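Local coordinates for uncharacterized protein (Exiguobacterium sibiricum, PDB 3B77) that is of unknown function but contains a bacterial pleckstrin-homology domain joined to a helical region that probably mediates its oligomerisation, at residues E166-D169 with W170-H174. Residues are numbered along the deposited sequence; the frame is centred on the assembly and turned at random.
Sequences ESFD and WLQGH
Trp170 N to Glu166 O, Leu171 N to Ser167 O, Gln172 N to Phe168 O and Gly173 N to Asp169 O form four successive i to i+4 hydrogen bonds, the regular backbone of an alpha-helix within helix 156-178, the last of them 2.7 Å long.

Of the side chains, Phe168 and Gln172 pair one turn apart, ring against amide. Both first torsions place CG anti to the backbone N (-170° in Phe168, -176° in Gln172), and Gln172 continues extended beyond CG, which carries its amide obliquely to the CE2 corner of the Phe168 ring. NE2 of Gln172 lies 4.0 Å from CE2 of Phe168, with ring and amide planes 46° apart, a loose van der Waals contact. At the base of the same side chain, Gln172 CB sits 3.1 Å from Phe168 O, the carbonyl that accepts the Gln172 N-H. Leu171 keeps closer to the backbone, its CG 3.5 Å from Ser167 O.

The same Phe168 ring meets His174 of a second subunit edge-to-face and packs on its Phe134, while Met131 of that subunit lies against Gln172, contacts between chains that are consistent with a YvbH-like oligomerisation region. Another side of the helix faces helix 108-146 of the same chain, where Ser167, Trp170 and Leu171 rest on Leu139. The Trp170 indole NE1 hydrogen-bonds to Ala135 O on that helix, and Ser167 OG shares a hydrogen bond with Ser138 OG of the second subunit. One turn on from Trp170, His174 brings NE2 over the rim of one face of the Trp170 indole, 3.2 Å above its plane.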
loop_
_atom_site.group_PDB
_atom_site.type_symbol
_atom_site.label_atom_id
_atom_site.label_comp_id
_atom_site.label_asym_id
_atom_site.label_seq_id
_atom_site.Cartn_x
_atom_site.Cartn_y
_atom_site.Cartn_z
ATOM N N GLU A 166 26.182 -1.998 -21.739
ATOM C CA GLU A 166 26.899 -2.210 -20.466
ATOM C C GLU A 166 26.325 -3.436 -19.723
ATOM O O GLU A 166 27.040 -4.350 -19.369
ATOM C CB GLU A 166 26.831 -0.997 -19.556
ATOM C CG GLU A 166 27.634 0.200 -20.030
ATOM C CD GLU A 166 29.056 -0.125 -20.440
ATOM O OE1 GLU A 166 29.739 -1.013 -19.869
ATOM O OE2 GLU A 166 29.472 0.523 -21.389
ATOM N N SER A 167 25.039 -3.484 -19.490
ATOM C CA SER A 167 24.509 -4.662 -18.773
ATOM C C SER A 167 24.890 -5.949 -19.494
ATOM O O SER A 167 25.434 -6.867 -18.881
ATOM C CB SER A 167 23.001 -4.533 -18.585
ATOM O OG SER A 167 22.460 -5.710 -18.058
ATOM N N PHE A 168 24.670 -5.996 -20.807
ATOM C CA PHE A 168 25.010 -7.155 -21.603
ATOM C C PHE A 168 26.460 -7.551 -21.476
ATOM O O PHE A 168 26.766 -8.722 -21.199
ATOM C CB PHE A 168 24.650 -6.969 -23.097
ATOM C CG PHE A 168 24.764 -8.257 -23.899
ATOM C CD1 PHE A 168 23.901 -9.303 -23.650
ATOM C CD2 PHE A 168 25.754 -8.424 -24.844
ATOM C CE1 PHE A 168 24.031 -10.500 -24.345
ATOM C CE2 PHE A 168 25.882 -9.564 -25.538
ATOM C CZ PHE A 168 25.035 -10.625 -25.295
ATOM N N ASP A 169 27.353 -6.595 -21.680
ATOM C CA ASP A 169 28.777 -6.857 -21.546
ATOM C C ASP A 169 29.190 -7.426 -20.196
ATOM O O ASP A 169 30.070 -8.265 -20.129
ATOM C CB ASP A 169 29.588 -5.572 -21.788
ATOM C CG ASP A 169 29.561 -5.138 -23.257
ATOM O OD1 ASP A 169 29.283 -6.050 -24.114
ATOM O OD2 ASP A 169 29.850 -3.922 -23.562
ATOM N N TRP A 170 28.641 -6.877 -19.134
ATOM C CA TRP A 170 28.933 -7.339 -17.813
ATOM C C TRP A 170 28.408 -8.799 -17.662
ATOM O O TRP A 170 29.142 -9.690 -17.277
ATOM C CB TRP A 170 28.250 -6.397 -16.818
ATOM C CG TRP A 170 28.429 -6.787 -15.392
ATOM C CD1 TRP A 170 27.686 -7.670 -14.713
ATOM C CD2 TRP A 170 29.445 -6.330 -14.490
ATOM N NE1 TRP A 170 28.149 -7.805 -13.435
ATOM C CE2 TRP A 170 29.222 -6.983 -13.256
ATOM C CE3 TRP A 170 30.513 -5.441 -14.602
ATOM C CZ2 TRP A 170 30.052 -6.805 -12.142
ATOM C CZ3 TRP A 170 31.326 -5.233 -13.489
ATOM C CH2 TRP A 170 31.103 -5.925 -12.282
ATOM N N LEU A 171 27.170 -9.060 -18.030
ATOM C CA LEU A 171 26.639 -10.415 -17.816
ATOM C C LEU A 171 27.470 -11.407 -18.618
ATOM O O LEU A 171 27.792 -12.507 -18.148
ATOM C CB LEU A 171 25.157 -10.509 -18.217
ATOM C CG LEU A 171 24.172 -9.785 -17.327
ATOM C CD1 LEU A 171 22.686 -10.098 -17.708
ATOM C CD2 LEU A 171 24.416 -10.264 -15.924
ATOM N N GLN A 172 27.879 -10.949 -19.805
ATOM C CA GLN A 172 28.561 -11.800 -20.740
ATOM C C GLN A 172 30.011 -12.003 -20.380
ATOM O O GLN A 172 30.509 -13.129 -20.373
ATOM C CB GLN A 172 28.491 -11.177 -22.116
ATOM C CG GLN A 172 29.111 -12.077 -23.141
ATOM C CD GLN A 172 29.461 -11.343 -24.353
ATOM O OE1 GLN A 172 30.062 -10.245 -24.252
ATOM N NE2 GLN A 172 29.130 -11.931 -25.547
ATOM N N GLY A 173 30.708 -10.898 -20.147
ATOM C CA GLY A 173 32.119 -10.943 -19.763
ATOM C C GLY A 173 32.290 -11.877 -18.591
ATOM O O GLY A 173 33.123 -12.730 -18.607
ATOM N N HIS A 174 31.445 -11.749 -17.594
ATOM C CA HIS A 174 31.562 -12.545 -16.406
ATOM C C HIS A 174 31.228 -14.009 -16.653
ATOM O O HIS A 174 31.912 -14.879 -16.110
ATOM C CB HIS A 174 30.727 -11.941 -15.255
ATOM C CG HIS A 174 31.356 -10.714 -14.637
ATOM N ND1 HIS A 174 32.270 -10.791 -13.614
ATOM C CD2 HIS A 174 31.233 -9.395 -14.925
ATOM C CE1 HIS A 174 32.671 -9.577 -13.283
ATOM N NE2 HIS A 174 32.058 -8.709 -14.065
#